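Local coordinates for plasmin and fibronectin-binding protein A (Streptococcus pneumoniae, PDB 4MR0) that acts as a fibronectin-dependent adhesin and invasin on the bacterial surface, binding human fibronectin, plasmin, plasminogen and serum albumin, at residues A115-K119 / N150-E155; G147-V151 / H169-E173; D263-A269 / F285-P291; I272-V278 / K324-T330; I364-N368 / I389-R393. All coordinates share one frame; numbering follows the deposited sequence.

Contact 1. Residues A115-K119 / N150-E155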
# COMPACT_ATOMS: atom_id res chain seq x y z
N ALA A 115 -5.97 -29.65 -16.05
CA ALA A 115 -5.70 -28.22 -16.23
C ALA A 115 -5.15 -28.02 -17.65
O ALA A 115 -4.30 -28.79 -18.11
CB ALA A 115 -4.68 -27.72 -15.21
N LEU A 116 -5.63 -27.00 -18.34
CA LEU A 116 -5.17 -26.73 -19.70
C LEU A 116 -3.81 -26.06 -19.64
O LEU A 116 -3.60 -25.16 -18.83
CB LEU A 116 -6.15 -25.80 -20.42
CG LEU A 116 -7.65 -26.07 -20.30
CD1 LEU A 116 -8.41 -24.96 -21.00
CD2 LEU A 116 -7.99 -27.43 -20.90
N SER A 117 -2.89 -26.50 -20.49
CA SER A 117 -1.57 -25.89 -20.54
C SER A 117 -1.62 -24.80 -21.60
O SER A 117 -2.23 -24.98 -22.65
CB SER A 117 -0.51 -26.92 -20.93
OG SER A 117 0.73 -26.28 -21.19
N VAL A 118 -0.99 -23.66 -21.33
CA VAL A 118 -0.99 -22.58 -22.31
C VAL A 118 -0.23 -23.02 -23.56
O VAL A 118 -0.35 -22.41 -24.62
CB VAL A 118 -0.34 -21.30 -21.75
CG1 VAL A 118 -1.25 -20.68 -20.68
CG2 VAL A 118 1.02 -21.63 -21.16
N LYS A 119 0.57 -24.08 -23.43
CA LYS A 119 1.34 -24.61 -24.55
C LYS A 119 0.38 -25.28 -25.54
O LYS A 119 0.66 -25.35 -26.74
CB LYS A 119 2.37 -25.64 -24.07
CG LYS A 119 3.31 -25.12 -22.98
CD LYS A 119 4.14 -23.94 -23.47
CE LYS A 119 5.48 -24.38 -24.04
NZ LYS A 119 6.41 -24.81 -22.96
N ASN A 150 -9.19 -24.47 -14.98
CA ASN A 150 -7.77 -24.45 -14.62
C ASN A 150 -6.83 -24.32 -15.81
O ASN A 150 -6.94 -25.07 -16.79
CB ASN A 150 -7.42 -25.71 -13.82
CG ASN A 150 -8.16 -25.78 -12.50
OD1 ASN A 150 -7.94 -24.97 -11.61
ND2 ASN A 150 -9.05 -26.76 -12.38
N VAL A 151 -5.91 -23.36 -15.71
CA VAL A 151 -4.92 -23.09 -16.74
C VAL A 151 -3.53 -23.24 -16.11
O VAL A 151 -3.29 -22.72 -15.02
CB VAL A 151 -5.08 -21.67 -17.31
CG1 VAL A 151 -3.97 -21.36 -18.31
CG2 VAL A 151 -6.44 -21.53 -17.99
N TYR A 152 -2.62 -23.93 -16.79
CA TYR A 152 -1.28 -24.13 -16.25
C TYR A 152 -0.18 -23.54 -17.12
O TYR A 152 -0.28 -23.52 -18.35
CB TYR A 152 -1.02 -25.62 -16.04
CG TYR A 152 0.33 -25.93 -15.43
CD1 TYR A 152 0.62 -25.58 -14.11
CD2 TYR A 152 1.33 -26.56 -16.18
CE1 TYR A 152 1.87 -25.84 -13.55
CE2 TYR A 152 2.58 -26.82 -15.63
CZ TYR A 152 2.84 -26.46 -14.32
OH TYR A 152 4.09 -26.72 -13.78
N PHE A 153 0.88 -23.07 -16.47
CA PHE A 153 2.03 -22.49 -17.16
C PHE A 153 3.30 -23.27 -16.82
O PHE A 153 3.79 -23.21 -15.69
CB PHE A 153 2.26 -21.03 -16.74
CG PHE A 153 1.23 -20.06 -17.25
CD1 PHE A 153 -0.05 -20.03 -16.71
CD2 PHE A 153 1.56 -19.15 -18.25
CE1 PHE A 153 -1.00 -19.10 -17.16
CE2 PHE A 153 0.63 -18.21 -18.71
CZ PHE A 153 -0.65 -18.19 -18.16
N PRO A 154 3.84 -24.04 -17.79
CA PRO A 154 5.06 -24.82 -17.58
C PRO A 154 6.26 -23.87 -17.45
O PRO A 154 6.14 -22.67 -17.72
CB PRO A 154 5.15 -25.67 -18.84
CG PRO A 154 3.71 -25.85 -19.24
CD PRO A 154 3.16 -24.46 -19.03
N GLU A 155 7.41 -24.40 -17.06
CA GLU A 155 8.61 -23.60 -16.93
C GLU A 155 8.83 -22.84 -18.24
O GLU A 155 8.57 -23.38 -19.32
CB GLU A 155 9.83 -24.49 -16.67
CG GLU A 155 11.12 -23.71 -16.49
CD GLU A 155 12.35 -24.60 -16.41
OE1 GLU A 155 12.23 -25.71 -15.84
OE2 GLU A 155 13.42 -24.19 -16.89
O HOH W 1 8.64 -23.24 -22.24

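Contact 2. Residues G147-V151 / H169-E173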
# COMPACT_ATOMS: atom_id res chain seq x y z
N GLY A 147 -11.26 -27.98 -18.57
CA GLY A 147 -10.25 -28.21 -17.56
C GLY A 147 -10.62 -27.67 -16.20
O GLY A 147 -9.75 -27.32 -15.41
N GLY A 148 -11.92 -27.61 -15.92
CA GLY A 148 -12.38 -27.10 -14.63
C GLY A 148 -12.05 -25.64 -14.42
O GLY A 148 -12.10 -25.13 -13.29
N GLY A 149 -11.72 -24.94 -15.50
CA GLY A 149 -11.38 -23.54 -15.41
C GLY A 149 -9.92 -23.36 -15.04
O GLY A 149 -9.46 -22.24 -14.82
N ASN A 150 -9.19 -24.47 -14.98
CA ASN A 150 -7.77 -24.45 -14.62
C ASN A 150 -6.83 -24.32 -15.81
O ASN A 150 -6.94 -25.07 -16.79
CB ASN A 150 -7.42 -25.71 -13.82
CG ASN A 150 -8.16 -25.78 -12.50
OD1 ASN A 150 -7.94 -24.97 -11.61
ND2 ASN A 150 -9.05 -26.76 -12.38
N VAL A 151 -5.91 -23.36 -15.71
CA VAL A 151 -4.92 -23.09 -16.74
C VAL A 151 -3.53 -23.24 -16.11
O VAL A 151 -3.29 -22.72 -15.02
CB VAL A 151 -5.08 -21.67 -17.31
CG1 VAL A 151 -3.97 -21.36 -18.31
CG2 VAL A 151 -6.44 -21.53 -17.99
N HIS A 169 -14.34 -17.44 -13.08
CA HIS A 169 -14.16 -18.87 -12.87
C HIS A 169 -12.93 -19.48 -13.55
O HIS A 169 -12.97 -20.63 -13.99
CB HIS A 169 -15.43 -19.61 -13.28
CG HIS A 169 -16.67 -19.11 -12.60
ND1 HIS A 169 -16.85 -19.19 -11.24
CD2 HIS A 169 -17.75 -18.46 -13.09
CE1 HIS A 169 -17.99 -18.61 -10.91
NE2 HIS A 169 -18.56 -18.16 -12.01
N THR A 170 -11.85 -18.71 -13.64
CA THR A 170 -10.62 -19.22 -14.23
C THR A 170 -9.57 -19.23 -13.12
O THR A 170 -9.56 -18.34 -12.26
CB THR A 170 -10.13 -18.37 -15.42
OG1 THR A 170 -9.87 -17.03 -14.98
CG2 THR A 170 -11.17 -18.35 -16.53
N HIS A 171 -8.70 -20.23 -13.14
CA HIS A 171 -7.67 -20.36 -12.12
C HIS A 171 -6.32 -20.70 -12.74
O HIS A 171 -6.11 -21.81 -13.23
CB HIS A 171 -8.09 -21.43 -11.11
CG HIS A 171 -9.50 -21.29 -10.65
ND1 HIS A 171 -10.55 -21.92 -11.28
CD2 HIS A 171 -10.05 -20.49 -9.70
CE1 HIS A 171 -11.69 -21.52 -10.73
NE2 HIS A 171 -11.41 -20.66 -9.78
N LEU A 172 -5.42 -19.72 -12.73
CA LEU A 172 -4.10 -19.88 -13.31
C LEU A 172 -3.07 -20.31 -12.28
O LEU A 172 -3.01 -19.78 -11.17
CB LEU A 172 -3.65 -18.58 -13.98
CG LEU A 172 -4.25 -18.22 -15.34
CD1 LEU A 172 -5.77 -18.25 -15.26
CD2 LEU A 172 -3.77 -16.85 -15.79
N GLU A 173 -2.27 -21.31 -12.66
CA GLU A 173 -1.21 -21.83 -11.80
C GLU A 173 0.05 -21.82 -12.65
O GLU A 173 0.07 -22.38 -13.75
CB GLU A 173 -1.53 -23.26 -11.38
CG GLU A 173 -0.56 -23.83 -10.35
CD GLU A 173 -0.70 -25.33 -10.16
OE1 GLU A 173 -1.77 -25.88 -10.50
OE2 GLU A 173 0.26 -25.96 -9.66
O HOH W 2 -5.53 -24.02 -11.27

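Contact 3. Residues D263-A269 / F285-P291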
# COMPACT_ATOMS: atom_id res chain seq x y z
N ASP A 263 10.33 -5.31 -10.82
CA ASP A 263 10.57 -4.07 -11.54
C ASP A 263 9.44 -3.31 -12.20
O ASP A 263 9.34 -3.24 -13.43
CB ASP A 263 11.66 -4.34 -12.58
CG ASP A 263 12.86 -5.05 -11.98
OD1 ASP A 263 13.39 -4.55 -10.97
OD2 ASP A 263 13.25 -6.12 -12.50
N SER A 264 8.59 -2.72 -11.38
CA SER A 264 7.48 -1.92 -11.87
C SER A 264 8.09 -0.60 -12.36
O SER A 264 8.98 -0.06 -11.71
CB SER A 264 6.51 -1.64 -10.73
OG SER A 264 5.57 -0.65 -11.08
N TYR A 265 7.65 -0.10 -13.51
CA TYR A 265 8.16 1.18 -14.00
C TYR A 265 7.24 2.25 -13.40
O TYR A 265 6.14 2.47 -13.91
CB TYR A 265 8.11 1.26 -15.53
CG TYR A 265 8.57 2.60 -16.08
CD1 TYR A 265 9.85 3.08 -15.79
CD2 TYR A 265 7.74 3.37 -16.89
CE1 TYR A 265 10.29 4.30 -16.30
CE2 TYR A 265 8.17 4.60 -17.40
CZ TYR A 265 9.45 5.05 -17.10
OH TYR A 265 9.89 6.26 -17.60
N GLN A 266 7.72 2.89 -12.33
CA GLN A 266 6.97 3.92 -11.62
C GLN A 266 5.47 3.67 -11.66
O GLN A 266 4.69 4.55 -12.05
CB GLN A 266 7.30 5.31 -12.18
CG GLN A 266 6.98 5.52 -13.66
CD GLN A 266 7.40 6.90 -14.14
OE1 GLN A 266 7.17 7.26 -15.30
NE2 GLN A 266 8.00 7.68 -13.26
N GLY A 267 5.05 2.48 -11.26
CA GLY A 267 3.64 2.17 -11.30
C GLY A 267 3.12 1.29 -10.17
O GLY A 267 3.82 1.04 -9.18
N HIS A 268 1.88 0.85 -10.33
CA HIS A 268 1.21 -0.01 -9.36
C HIS A 268 1.33 -1.46 -9.82
O HIS A 268 0.89 -1.78 -10.92
CB HIS A 268 -0.28 0.33 -9.28
CG HIS A 268 -0.56 1.78 -9.05
ND1 HIS A 268 -0.24 2.42 -7.88
CD2 HIS A 268 -1.17 2.70 -9.83
CE1 HIS A 268 -0.65 3.68 -7.94
NE2 HIS A 268 -1.22 3.87 -9.12
N ALA A 269 1.91 -2.32 -9.00
CA ALA A 269 2.01 -3.72 -9.37
C ALA A 269 0.59 -4.26 -9.42
O ALA A 269 0.24 -5.06 -10.29
CB ALA A 269 2.82 -4.48 -8.33
N PHE A 285 7.19 -8.39 -3.74
CA PHE A 285 7.16 -7.22 -4.61
C PHE A 285 8.56 -6.63 -4.60
O PHE A 285 8.94 -5.91 -3.68
CB PHE A 285 6.11 -6.23 -4.11
CG PHE A 285 4.71 -6.78 -4.16
CD1 PHE A 285 4.28 -7.69 -3.20
CD2 PHE A 285 3.87 -6.45 -5.21
CE1 PHE A 285 3.02 -8.28 -3.29
CE2 PHE A 285 2.60 -7.03 -5.31
CZ PHE A 285 2.18 -7.95 -4.35
N LEU A 286 9.31 -6.97 -5.64
CA LEU A 286 10.70 -6.55 -5.75
C LEU A 286 11.04 -5.48 -6.78
O LEU A 286 11.04 -5.74 -7.99
CB LEU A 286 11.55 -7.79 -6.03
CG LEU A 286 11.27 -9.02 -5.15
CD1 LEU A 286 12.16 -10.17 -5.59
CD2 LEU A 286 11.50 -8.68 -3.68
N GLY A 287 11.35 -4.29 -6.29
CA GLY A 287 11.77 -3.21 -7.16
C GLY A 287 10.76 -2.36 -7.91
O GLY A 287 9.80 -2.85 -8.51
N GLN A 288 11.02 -1.06 -7.87
CA GLN A 288 10.21 -0.08 -8.57
C GLN A 288 11.19 0.92 -9.17
O GLN A 288 11.97 1.56 -8.46
CB GLN A 288 9.26 0.63 -7.60
CG GLN A 288 8.42 1.69 -8.26
CD GLN A 288 7.32 2.20 -7.34
OE1 GLN A 288 7.59 2.63 -6.22
NE2 GLN A 288 6.08 2.14 -7.82
N ALA A 289 11.16 1.04 -10.49
CA ALA A 289 12.05 1.94 -11.19
C ALA A 289 11.51 3.36 -11.18
O ALA A 289 10.34 3.59 -11.50
CB ALA A 289 12.27 1.46 -12.62
N LEU A 290 12.37 4.31 -10.82
CA LEU A 290 11.99 5.72 -10.76
C LEU A 290 12.95 6.54 -11.62
O LEU A 290 14.12 6.71 -11.29
CB LEU A 290 12.04 6.20 -9.30
CG LEU A 290 11.24 5.39 -8.27
CD1 LEU A 290 11.48 5.95 -6.88
CD2 LEU A 290 9.76 5.42 -8.61
N PRO A 291 12.46 7.07 -12.76
CA PRO A 291 13.26 7.87 -13.69
C PRO A 291 13.67 9.26 -13.19
O PRO A 291 12.98 9.87 -12.36
CB PRO A 291 12.38 7.94 -14.93
CG PRO A 291 11.00 7.94 -14.35
CD PRO A 291 11.10 6.87 -13.28

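Contact 4. Residues I272-V278 / K324-T330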
# COMPACT_ATOMS: atom_id res chain seq x y z
N ILE A 272 -6.60 -2.57 -7.06
CA ILE A 272 -7.83 -3.24 -6.68
C ILE A 272 -8.84 -2.12 -6.52
O ILE A 272 -8.76 -1.35 -5.56
CB ILE A 272 -7.65 -3.99 -5.33
CG1 ILE A 272 -6.53 -5.03 -5.47
CG2 ILE A 272 -8.95 -4.66 -4.90
CD1 ILE A 272 -6.06 -5.62 -4.14
N ALA A 273 -9.77 -2.04 -7.46
CA ALA A 273 -10.77 -0.97 -7.48
C ALA A 273 -12.18 -1.51 -7.55
O ALA A 273 -12.51 -2.29 -8.45
CB ALA A 273 -10.51 -0.05 -8.68
N GLY A 274 -13.03 -1.06 -6.63
CA GLY A 274 -14.40 -1.50 -6.60
C GLY A 274 -14.51 -3.01 -6.59
O GLY A 274 -15.44 -3.59 -7.14
N SER A 275 -13.55 -3.67 -5.94
CA SER A 275 -13.55 -5.13 -5.88
C SER A 275 -13.72 -5.65 -4.46
O SER A 275 -13.22 -5.05 -3.50
CB SER A 275 -12.26 -5.67 -6.49
OG SER A 275 -12.21 -5.34 -7.87
N LYS A 276 -14.42 -6.77 -4.33
CA LYS A 276 -14.70 -7.36 -3.03
C LYS A 276 -14.08 -8.75 -2.82
O LYS A 276 -14.04 -9.57 -3.74
CB LYS A 276 -16.21 -7.42 -2.83
CG LYS A 276 -16.67 -7.96 -1.48
CD LYS A 276 -18.20 -8.04 -1.43
CE LYS A 276 -18.67 -8.61 -0.09
NZ LYS A 276 -20.15 -8.75 -0.04
N ASN A 277 -13.61 -9.00 -1.61
CA ASN A 277 -13.01 -10.29 -1.28
C ASN A 277 -11.77 -10.57 -2.12
O ASN A 277 -11.72 -11.55 -2.86
CB ASN A 277 -14.03 -11.42 -1.50
CG ASN A 277 -15.15 -11.40 -0.48
OD1 ASN A 277 -16.25 -11.90 -0.74
ND2 ASN A 277 -14.88 -10.84 0.69
N VAL A 278 -10.78 -9.69 -2.00
CA VAL A 278 -9.54 -9.87 -2.74
C VAL A 278 -8.42 -10.19 -1.76
O VAL A 278 -8.26 -9.52 -0.73
CB VAL A 278 -9.13 -8.61 -3.51
CG1 VAL A 278 -7.88 -8.89 -4.34
CG2 VAL A 278 -10.28 -8.16 -4.41
N LYS A 324 -17.63 2.99 -6.59
CA LYS A 324 -17.86 1.73 -5.88
C LYS A 324 -16.63 1.42 -5.01
O LYS A 324 -15.50 1.50 -5.47
CB LYS A 324 -18.09 0.62 -6.90
CG LYS A 324 -18.52 -0.71 -6.31
CD LYS A 324 -18.73 -1.73 -7.42
CE LYS A 324 -19.22 -3.05 -6.87
NZ LYS A 324 -18.25 -3.62 -5.91
N LYS A 325 -16.85 1.06 -3.75
CA LYS A 325 -15.74 0.77 -2.87
C LYS A 325 -15.17 -0.63 -3.06
O LYS A 325 -15.79 -1.48 -3.69
CB LYS A 325 -16.17 0.91 -1.41
CG LYS A 325 -17.08 -0.22 -0.91
CD LYS A 325 -17.31 -0.08 0.60
CE LYS A 325 -18.28 -1.13 1.13
NZ LYS A 325 -18.49 -0.94 2.61
N SER A 326 -13.97 -0.83 -2.52
CA SER A 326 -13.33 -2.14 -2.52
C SER A 326 -13.68 -2.56 -1.10
O SER A 326 -13.80 -1.72 -0.21
CB SER A 326 -11.83 -2.03 -2.71
OG SER A 326 -11.53 -1.87 -4.09
N GLU A 327 -13.83 -3.86 -0.87
CA GLU A 327 -14.25 -4.31 0.44
C GLU A 327 -13.70 -5.70 0.73
O GLU A 327 -13.59 -6.53 -0.17
CB GLU A 327 -15.78 -4.30 0.45
CG GLU A 327 -16.47 -5.00 1.59
CD GLU A 327 -17.97 -5.03 1.39
OE1 GLU A 327 -18.44 -4.74 0.27
OE2 GLU A 327 -18.70 -5.34 2.36
N ASN A 328 -13.34 -5.95 1.98
CA ASN A 328 -12.77 -7.24 2.37
C ASN A 328 -11.51 -7.54 1.56
O ASN A 328 -11.42 -8.56 0.88
CB ASN A 328 -13.79 -8.37 2.17
CG ASN A 328 -15.12 -8.11 2.87
OD1 ASN A 328 -15.20 -7.32 3.82
ND2 ASN A 328 -16.18 -8.78 2.42
N VAL A 329 -10.54 -6.63 1.63
CA VAL A 329 -9.28 -6.81 0.92
C VAL A 329 -8.22 -7.13 1.97
O VAL A 329 -8.11 -6.44 2.97
CB VAL A 329 -8.86 -5.53 0.16
CG1 VAL A 329 -7.58 -5.79 -0.63
CG2 VAL A 329 -9.98 -5.09 -0.77
N THR A 330 -7.46 -8.20 1.74
CA THR A 330 -6.43 -8.61 2.68
C THR A 330 -5.11 -8.85 1.96
O THR A 330 -5.04 -9.61 0.99
CB THR A 330 -6.80 -9.94 3.42
OG1 THR A 330 -8.03 -9.78 4.13
CG2 THR A 330 -5.70 -10.32 4.42
O HOH W 3 -17.10 -5.92 -6.48

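Contact 5. Residues I364-N368 / I389-R393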
# COMPACT_ATOMS: atom_id res chain seq x y z
N ILE A 364 -10.18 -3.58 5.39
CA ILE A 364 -8.90 -3.75 4.74
C ILE A 364 -7.94 -4.29 5.80
O ILE A 364 -7.69 -3.63 6.81
CB ILE A 364 -8.36 -2.39 4.24
CG1 ILE A 364 -9.45 -1.69 3.41
CG2 ILE A 364 -7.09 -2.59 3.43
CD1 ILE A 364 -9.85 -2.45 2.15
N LYS A 365 -7.41 -5.48 5.56
CA LYS A 365 -6.50 -6.10 6.50
C LYS A 365 -5.11 -6.25 5.89
O LYS A 365 -4.96 -6.80 4.81
CB LYS A 365 -7.02 -7.47 6.92
CG LYS A 365 -8.36 -7.42 7.62
CD LYS A 365 -8.88 -8.82 7.95
CE LYS A 365 -10.17 -8.74 8.75
NZ LYS A 365 -10.83 -10.07 8.86
N ILE A 366 -4.11 -5.75 6.60
CA ILE A 366 -2.73 -5.81 6.14
C ILE A 366 -2.04 -6.57 7.25
O ILE A 366 -1.74 -6.02 8.31
CB ILE A 366 -2.17 -4.38 5.99
CG1 ILE A 366 -2.96 -3.66 4.89
CG2 ILE A 366 -0.68 -4.43 5.67
CD1 ILE A 366 -2.65 -2.19 4.74
N LEU A 367 -1.78 -7.85 6.98
CA LEU A 367 -1.24 -8.76 7.98
C LEU A 367 0.08 -9.47 7.74
O LEU A 367 0.34 -9.99 6.66
CB LEU A 367 -2.29 -9.83 8.26
CG LEU A 367 -3.75 -9.36 8.34
CD1 LEU A 367 -4.66 -10.58 8.34
CD2 LEU A 367 -3.97 -8.52 9.59
N ASN A 368 0.89 -9.51 8.78
CA ASN A 368 2.15 -10.23 8.75
C ASN A 368 3.00 -10.06 7.49
O ASN A 368 3.50 -11.04 6.94
CB ASN A 368 1.84 -11.72 8.96
CG ASN A 368 1.00 -11.96 10.21
OD1 ASN A 368 0.20 -12.90 10.26
ND2 ASN A 368 1.20 -11.13 11.22
N ILE A 389 -3.98 -3.08 10.52
CA ILE A 389 -2.57 -3.19 10.14
C ILE A 389 -1.96 -3.90 11.34
O ILE A 389 -1.67 -3.27 12.36
CB ILE A 389 -1.94 -1.81 9.96
CG1 ILE A 389 -2.71 -1.05 8.87
CG2 ILE A 389 -0.47 -1.95 9.59
CD1 ILE A 389 -2.57 0.46 8.95
N LYS A 390 -1.76 -5.21 11.21
CA LYS A 390 -1.28 -6.01 12.32
C LYS A 390 -0.17 -7.02 12.06
O LYS A 390 -0.16 -7.72 11.03
CB LYS A 390 -2.49 -6.72 12.93
CG LYS A 390 -2.19 -7.69 14.06
CD LYS A 390 -3.47 -8.00 14.81
CE LYS A 390 -3.71 -9.50 14.93
NZ LYS A 390 -3.90 -10.13 13.59
N GLY A 391 0.75 -7.10 13.02
CA GLY A 391 1.85 -8.05 12.94
C GLY A 391 2.82 -7.91 11.79
O GLY A 391 3.46 -8.89 11.40
N ASN A 392 2.95 -6.70 11.26
CA ASN A 392 3.85 -6.45 10.15
C ASN A 392 5.22 -6.02 10.66
O ASN A 392 5.37 -5.58 11.79
CB ASN A 392 3.29 -5.35 9.25
CG ASN A 392 1.95 -5.71 8.65
OD1 ASN A 392 1.87 -6.46 7.68
ND2 ASN A 392 0.88 -5.18 9.24
N ARG A 393 6.23 -6.17 9.81
CA ARG A 393 7.58 -5.76 10.15
C ARG A 393 8.00 -4.65 9.18
O ARG A 393 8.05 -4.85 7.97
CB ARG A 393 8.54 -6.95 10.03
CG ARG A 393 10.00 -6.56 10.08
CD ARG A 393 10.88 -7.79 10.07
NE ARG A 393 12.29 -7.44 9.90
CZ ARG A 393 13.28 -8.32 9.88
NH1 ARG A 393 13.02 -9.61 10.03
NH2 ARG A 393 14.53 -7.91 9.70

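Contact 1. Residues A115-K119 / N150-E155
V118 plants a methyl group on the F153 ring: CG1 lies 3.7 Å from the ring centroid, only 16° off the normal, a clear CH-pi contact over the face. The two residues sit where strands 116-117 and 150-153 come apart at the start of a parallel beta-helix of the pectate lyase-like kind. The strands are the two ends of a beta-alpha-beta unit, with helix 132-143 in the connection between them. V118 gets its CG1 over the ring by turning it anti to its own carbonyl carbon (chi1 -70°), and the V118 side chain crosses that of V151 at about a right angle, the two CG1 methyls 3.7 Å apart. Alternating backbone bonds hold the parallel register before that point. L116 N gives to N150 O at 2.8 Å, and L116 O then accepts from Y152 N at 2.6 Å. A third bond, V118 N to Y152 O at 3.1 Å, catches the chain as it leaves the strand for a 3-10 turn. A115 CB meets N150 CB on the opposite sheet face from L116 and V151, whose side chains face helix 132-143 and touch A141 and A142. At the end of the strand, S117 makes an ST turn, its OG taking K119 N at 3.1 Å while resting against the P154 ring. K119 slides past that proline in the opposite direction, CG against CG, and its bent chain ends at a water, which accepts from NZ at 2.8 Å and donates to E155 O at 2.9 Å.

Contact 2. Residues G147-V151 / H169-E173
H171 crosses the N150 side chain at a slant, ring and amide planes 43° apart, on one face of a parallel strand pair. Turning CG anti to the carbonyl carbon (chi1 -47°) starts the ring back toward the glycine loop 147-149. Its CB comes 3.6 Å from N150 OD1, and CG keeps within van der Waals range of the same oxygen. Next round the ring, ND1 stands 3.7 Å from G149 O, with G148 O close to the ring plane at the edge. At the tip, NE2 leaves this strand pair and makes a weak hydrogen bond to D213. The backbone beneath follows the parallel pattern that joins successive coils of a beta-helix: H171 N to G149 O at 2.7 Å, V151 N to H171 O at 2.9 Å, and E173 N to V151 O. A water fastens the N150 end, donating to OD1 at 2.6 Å and also to H171 O. On the other side of that amide, N150 ND2 gives to G147 O, which takes N150 N as well, so the glycine turn is closed by two bonds to one oxygen. With no side chain on G149, its CA can lie 3.6 Å from H169 O. V151 and L172 fill the opposite sheet face, CB against CD1. Helix 132-143 packs on V151 through A138 and A142 and on T170 through I139 and A143, while strand 211-217 pairs with the far edge of 170-174 as the next rung.

Contact 3. Residues D263-A269 / F285-P291
Q266 lays the end of its amide on the P291 ring, NE2 standing 3.2 Å from both CD and CG, and the two side chains cross at about a right angle. Y265 reaches the same proline with its phenol, OH lying 3.8 Å from P291 CG, and the edge of its ring faces A289 CB. Q266 holds its CG between the backbone N and the carbonyl carbon (chi1 60°), which sets that carbon over the centre of the Y265 ring, 3.9 Å above it. At the other end of the contact, A269 CB meets the F285 ring edge-on, in its plane, 3.8 Å from CD2. Between these groups the backbones pair in parallel. D263 N gives to L286 O and S264 N to G287 O, then A289 N gives to S264 O at 2.7 Å, and Q266 N closes on A289 O at 2.8 Å. Strands 263-265 and 285-289 run 28° apart, neighbouring rungs of a parallel beta-helix, and residues 263-269 belong to its first PbH1 repeat. Past Q266 the chain leaves the strand, and Q288 still reaches it: NE2 makes a weak hydrogen bond to G267 O at 2.9 Å, while OE1 accepts from V346 N. Further out, F285 stacks with F261 and with F336, consistent with the aromatic ladders found inside beta-helices. D263 OD1 accepts from the S339 and S342 hydroxyls, and S264 OG is tied to S243 O.

Contact 4. Residues I272-V278 / K324-T330
S326 turns OG anti to its carbonyl carbon (chi1 -81°), and the hydroxyl meets the turn of the previous coil, taking the S275 N-H at 3.3 Å. The same oxygen hydrogen-bonds E308 O. K324 stays extended until its last torsion, where chi4 of -60° swings NZ to G274 O at 3.1 Å, above the carbonyl plane; a water bound to NZ at 2.6 Å sits by that carbonyl too. G274 CA comes 3.2 Å from K325 O, a CA-H...O contact, and glycine adopts the positive phi of this turn. The backbones then pair in parallel: E327 N to S275 O, N277 N to E327 O, and T330 N to V278 O at 2.9 Å. Both chains turn a corner of the beta-helix, at N277 just past the first PbH1 repeat and at N328 within the second, with positive phi at both. Their side chains lie side by side, pointing the same way, and N363 bonds N328 OD1; the row resembles the asparagine ladders of beta-helices. Outside, K276 and E327 run alongside each other, though NZ and OE1 stay 4.4 Å apart, beyond a salt bridge. Inside, I272 CD1 and V329 CG1 meet tip to tip at 3.8 Å.

Contact 5. Residues I364-N368 / I389-R393
I366, N368 and K390 bury the most surface here, and the first offers its carbonyl to two donors from the next coil. K390 N reaches I366 O at 3.0 Å, while N392 ND2 comes from above the carbonyl plane to 2.9 Å, in a nearly straight bond that lies in its own amide plane. With chi1 at -61°, N392 turns its amide back over the chain of the coil before, so the I366 methyl CG2 rests 3.8 Å from OD1. That OD1 takes the N369 N-H, and N436 repeats the pattern one coil on, gripping I389 O and N392 N. This repeat of asparagine bonds at equivalent turns is consistent with the asparagine ladder known from parallel beta-helices. N368, at positive phi, starts the turn on its own coil: its N gives to K390 O at 3.1 Å, and its ND2 to G391 O at 3.2 Å. G391 has no side chain where that amide lies. K390 sends its side chain to the outer face, CB touching L367 CD2 at 4.1 Å. On the inner face I366 CD1 meets I389 CG1, and both isoleucines pack on V379 of strand 377-381. Strand 329-337 flanks this pair beyond 364-372, and strand 431-440 continues the stack beyond 387-396.

The five contacts sample one parallel beta-helix from its N-terminal part to its middle. Contacts 1 and 2 touch, share strand 150-153 and have centres 9 Å apart, so strands 116-117, 150-153 and 170-174 form consecutive rungs. Contact 3 follows later in the chain, about 28 Å from contact 2 between centres. Contacts 3 and 4 alternate along the sequence, 22 Å apart: 272-278 lies between the two segments of contact 3, and 324-330 comes after both. Contact 4 passes directly to contact 5, about 17 Å away, because strand 329-337 pairs with 364-372. Repeated parallel pairing thus builds the elongated beta-helical part of this adhesin, whose outer faces could meet host proteins.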